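Local coordinates for BlEst2 (Bacillus licheniformis, PDB 6WPX), which is a lipase/esterase made as a propeptide form, probably hydrolysing ester bonds once its autoinhibitory C-terminal domain no longer restrains it, at residues Ser387-Asn390 and Gln391-Asn395; Ser151-Ala154 and Asp155-Tyr158. One frame throughout, in Å; residues are numbered along the deposited sequence.

In the fold
From the N terminus, the chain first lays down strands of the mixed sheet of the PGAP1-like alpha/beta domain. Interaction 2 comes just after strand 138-144 of that sheet, where 151-158 winds into the short helix 152-157; strands 201-205 and 245-246 are added later. Interaction 1 lies among the C-terminal antiparallel sheets, between strand 377-386 and the strands that begin at 407, at the start of helix 389-397. Each contact is one continuous stretch of chain, so neither closes a long loop; they lie in series, neither nesting nor crossing. Their centres are 22 Å apart, yet strand 377-386 relates them: Leu380 and Ile382 on it touch Leu156, and its end leads into Ser387-Asn395.

Interaction 1: Ser387-Asn390 and Gln391-Asn395; sequences SPLN and QQIKN
Leu389 and Ile393 lie one turn apart on the first turns of helix 389-397, an i to i+4 pair at the helix's N-terminal end. The leucine side chain can be followed outward. From CB it turns at chi1 169°, which sets CG beside the carbonyl carbon and brings it forward along the helix, 3.8 Å from Ile393 CG1. Of its two branches, CD1 leans over Gln392 CB at 4.2 Å, whereas CD2 meets Ile393 CD1 at 3.8 Å, methyl against methyl. The two side chains meet at a slant, and both are buried: Phe463 on strand 462-473 packs against each of them. Branched aliphatic residues suit this face because they pack between the helix and that strand with no polar atom of their own in need of a partner.

Before the helix, Ser387 provides a cap, its OG accepting from Leu389 N at 3.2 Å with a fairly straight angle of 163°. The same hydroxyl is hydrogen-bonded to Glu308. Pro388 follows well here: an N-H in the first turn has no carbonyl one turn earlier in the helix to bind, so proline's lack of one costs no helical bond. Its carbonyl accepts a weak bond from Gln391 N.

From Ile393 N onward the i to i+4 bonds set in. Ile393 N donates to Leu389 O, approaching nearly in line with the carbonyl bond, and Ile393 CG1 also lies against that oxygen at 3.3 Å. On the more open side, Asn390 carries its amide tucked between backbone N and carbonyl carbon, and its ND2 donates to the carbonyl of Leu287, joining the helix to a preceding segment of chain. Gln392 instead sends its OE1 to Asn403 N. The straightest bond of the turn is Lys394 N to Asn390 O, 3.0 Å long with an N-H...O angle of 178°.

Interaction 2: Ser151-Ala154 and Asp155-Tyr158; sequences SQLA and DLAY
Ser151 OG accepts from two backbone N-H groups that would otherwise lack helical partners: Ala154 N at 3.1 Å, with an angle of 152°, and Leu153 N at 3.2 Å, a weak, bent bond. With chi1 at 168° the hydroxyl is carried over the start of the helix, where serine, short and polar, fits well. Its carbonyl oxygen is used too, accepting from Asp155 N at 3.1 Å.

Asp155 bends back toward the same end. Its CB lies 3.3 Å from Gln152 O, and its carboxylate comes alongside the first turn, with OD2 3.8 Å from Gln152 CA. There OD1 faces another acceptor, Ser151 O, at 3.4 Å, and the carboxylate finds its partners beyond the helix. Asp155 is buried, and Thr181 holds OD2 by a hydrogen bond, while Ser470 makes a weak one to OD1.

This is an N-capped short helix, 152-157, in the PGAP1-like alpha/beta domain. Its apolar side carries Leu153 and Leu156, whose CD2 methyls lie 4.3 Å apart; Tyr223 of helix 218-224 touches both, and Leu156 also meets Leu380 and Ile382 on strand 377-386. Small Ala154 and Ala157 fit where the turn is enclosed. At the far end Tyr158 N donates to Ala154 O, and that oxygen also lies in plane at the tyrosine ring's edge, 3.3 Å from CD1.

Interaction 1: Ser387-Asn390 and Gln391-Asn395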
loop_
_atom_site.group_PDB
_atom_site.type_symbol
_atom_site.label_atom_id
_atom_site.label_comp_id
_atom_site.label_asym_id
_atom_site.label_seq_id
_atom_site.Cartn_x
_atom_site.Cartn_y
_atom_site.Cartn_z
ATOM N N SER A 387 -18.489 11.957 -0.356
ATOM C CA SER A 387 -19.952 12.014 -0.228
ATOM C C SER A 387 -20.415 11.555 1.156
ATOM O O SER A 387 -19.831 10.621 1.718
ATOM C CB SER A 387 -20.588 11.125 -1.300
ATOM O OG SER A 387 -21.989 10.920 -1.161
ATOM N N PRO A 388 -21.505 12.142 1.693
ATOM C CA PRO A 388 -22.020 11.681 2.997
ATOM C C PRO A 388 -22.594 10.261 2.939
ATOM O O PRO A 388 -22.878 9.697 3.977
ATOM C CB PRO A 388 -23.127 12.702 3.319
ATOM C CG PRO A 388 -22.881 13.862 2.393
ATOM C CD PRO A 388 -22.324 13.251 1.159
ATOM N N LEU A 389 -22.684 9.690 1.723
ATOM C CA LEU A 389 -23.260 8.332 1.510
ATOM C C LEU A 389 -22.401 7.254 2.181
ATOM O O LEU A 389 -22.920 6.203 2.441
ATOM C CB LEU A 389 -23.430 8.037 0.016
ATOM C CG LEU A 389 -23.763 6.584 -0.302
ATOM C CD1 LEU A 389 -25.201 6.279 0.040
ATOM C CD2 LEU A 389 -23.444 6.239 -1.743
ATOM N N ASN A 390 -21.130 7.554 2.454
ATOM C CA ASN A 390 -20.176 6.594 3.077
ATOM C C ASN A 390 -20.743 6.028 4.386
ATOM O O ASN A 390 -20.601 4.851 4.601
ATOM C CB ASN A 390 -18.758 7.178 3.209
ATOM C CG ASN A 390 -18.612 8.275 4.247
ATOM O OD1 ASN A 390 -19.422 9.198 4.305
ATOM N ND2 ASN A 390 -17.617 8.160 5.102
ATOM N N GLN A 391 -21.336 6.879 5.223
ATOM C CA GLN A 391 -21.898 6.483 6.538
ATOM C C GLN A 391 -22.974 5.422 6.317
ATOM O O GLN A 391 -22.970 4.427 7.020
ATOM C CB GLN A 391 -22.456 7.712 7.246
ATOM C CG GLN A 391 -21.434 8.431 8.116
ATOM C CD GLN A 391 -20.754 9.560 7.382
ATOM O OE1 GLN A 391 -21.401 10.422 6.790
ATOM N NE2 GLN A 391 -19.432 9.564 7.415
ATOM N N GLN A 392 -23.806 5.631 5.307
ATOM C CA GLN A 392 -24.918 4.731 4.989
ATOM C C GLN A 392 -24.427 3.402 4.457
ATOM O O GLN A 392 -25.018 2.375 4.793
ATOM C CB GLN A 392 -25.924 5.394 4.038
ATOM C CG GLN A 392 -26.541 6.701 4.585
ATOM C CD GLN A 392 -27.084 6.614 6.010
ATOM O OE1 GLN A 392 -27.833 5.701 6.376
ATOM N NE2 GLN A 392 -26.709 7.570 6.845
ATOM N N ILE A 393 -23.342 3.424 3.636
ATOM C CA ILE A 393 -22.674 2.230 3.089
ATOM C C ILE A 393 -22.190 1.399 4.281
ATOM O O ILE A 393 -22.593 0.247 4.405
ATOM C CB ILE A 393 -21.494 2.562 2.107
ATOM C CG1 ILE A 393 -21.918 3.493 0.942
ATOM C CG2 ILE A 393 -20.804 1.279 1.579
ATOM C CD1 ILE A 393 -22.875 2.907 -0.110
ATOM N N LYS A 394 -21.372 2.011 5.180
ATOM C CA LYS A 394 -20.857 1.349 6.380
ATOM C C LYS A 394 -22.001 0.704 7.183
ATOM O O LYS A 394 -21.901 -0.475 7.518
ATOM C CB LYS A 394 -20.066 2.326 7.247
ATOM C CG LYS A 394 -19.032 1.651 8.132
ATOM C CD LYS A 394 -18.340 2.665 9.039
ATOM C CE LYS A 394 -17.392 2.026 10.028
ATOM N NZ LYS A 394 -18.110 1.327 11.130
ATOM N N ASN A 395 -23.113 1.446 7.401
ATOM C CA ASN A 395 -24.294 0.946 8.106
ATOM C C ASN A 395 -24.921 -0.271 7.435
ATOM O O ASN A 395 -25.307 -1.196 8.142
ATOM C CB ASN A 395 -25.349 2.046 8.285
ATOM C CG ASN A 395 -24.997 3.114 9.292
ATOM O OD1 ASN A 395 -24.254 2.897 10.261
ATOM N ND2 ASN A 395 -25.561 4.296 9.099
#

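Interaction 2: Ser151-Ala154 and Asp155-Tyr158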
loop_
_atom_site.group_PDB
_atom_site.type_symbol
_atom_site.label_atom_id
_atom_site.label_comp_id
_atom_site.label_asym_id
_atom_site.label_seq_id
_atom_site.Cartn_x
_atom_site.Cartn_y
_atom_site.Cartn_z
ATOM N N SER A 151 -0.610 -2.957 2.790
ATOM C CA SER A 151 -0.934 -1.966 1.795
ATOM C C SER A 151 -2.310 -2.241 1.174
ATOM O O SER A 151 -2.522 -3.324 0.610
ATOM C CB SER A 151 0.140 -1.974 0.713
ATOM O OG SER A 151 -0.323 -1.211 -0.386
ATOM N N GLN A 152 -3.236 -1.263 1.278
ATOM C CA GLN A 152 -4.573 -1.377 0.650
ATOM C C GLN A 152 -4.433 -1.356 -0.886
ATOM O O GLN A 152 -5.288 -1.878 -1.595
ATOM C CB GLN A 152 -5.551 -0.294 1.133
ATOM C CG GLN A 152 -5.866 -0.367 2.652
ATOM C CD GLN A 152 -4.946 0.548 3.458
ATOM O OE1 GLN A 152 -3.800 0.833 3.069
ATOM N NE2 GLN A 152 -5.429 0.997 4.618
ATOM N N LEU A 153 -3.324 -0.795 -1.381
ATOM C CA LEU A 153 -3.015 -0.788 -2.811
ATOM C C LEU A 153 -2.593 -2.194 -3.251
ATOM O O LEU A 153 -2.935 -2.611 -4.357
ATOM C CB LEU A 153 -1.945 0.253 -3.119
ATOM C CG LEU A 153 -2.444 1.710 -3.043
ATOM C CD1 LEU A 153 -1.257 2.685 -3.071
ATOM C CD2 LEU A 153 -3.439 2.010 -4.207
ATOM N N ALA A 154 -1.878 -2.945 -2.365
ATOM C CA ALA A 154 -1.556 -4.337 -2.664
ATOM C C ALA A 154 -2.861 -5.144 -2.654
ATOM O O ALA A 154 -3.026 -5.994 -3.512
ATOM C CB ALA A 154 -0.556 -4.903 -1.653
ATOM N N ASP A 155 -3.811 -4.835 -1.721
ATOM C CA ASP A 155 -5.114 -5.512 -1.674
ATOM C C ASP A 155 -5.831 -5.290 -2.982
ATOM O O ASP A 155 -6.424 -6.225 -3.522
ATOM C CB ASP A 155 -5.996 -4.979 -0.546
ATOM C CG ASP A 155 -5.447 -5.260 0.820
ATOM O OD1 ASP A 155 -4.477 -6.035 0.920
ATOM O OD2 ASP A 155 -6.016 -4.745 1.800
ATOM N N LEU A 156 -5.760 -4.047 -3.491
ATOM C CA LEU A 156 -6.349 -3.659 -4.768
ATOM C C LEU A 156 -5.734 -4.446 -5.918
ATOM O O LEU A 156 -6.487 -5.007 -6.719
ATOM C CB LEU A 156 -6.239 -2.131 -5.012
ATOM C CG LEU A 156 -6.709 -1.619 -6.376
ATOM C CD1 LEU A 156 -8.230 -1.824 -6.574
ATOM C CD2 LEU A 156 -6.343 -0.131 -6.557
ATOM N N ALA A 157 -4.386 -4.505 -5.994
ATOM C CA ALA A 157 -3.646 -5.225 -7.039
ATOM C C ALA A 157 -4.024 -6.717 -7.133
ATOM O O ALA A 157 -3.959 -7.300 -8.211
ATOM C CB ALA A 157 -2.153 -5.115 -6.786
ATOM N N TYR A 158 -4.332 -7.341 -5.995
ATOM C CA TYR A 158 -4.682 -8.752 -5.916
ATOM C C TYR A 158 -6.191 -9.018 -6.021
ATOM O O TYR A 158 -6.622 -10.164 -5.927
ATOM C CB TYR A 158 -4.091 -9.359 -4.636
ATOM C CG TYR A 158 -2.650 -9.730 -4.851
ATOM C CD1 TYR A 158 -1.646 -8.762 -4.796
ATOM C CD2 TYR A 158 -2.290 -11.028 -5.220
ATOM C CE1 TYR A 158 -0.319 -9.081 -5.073
ATOM C CE2 TYR A 158 -0.963 -11.353 -5.515
ATOM C CZ TYR A 158 0.016 -10.375 -5.431
ATOM O OH TYR A 158 1.318 -10.690 -5.693
#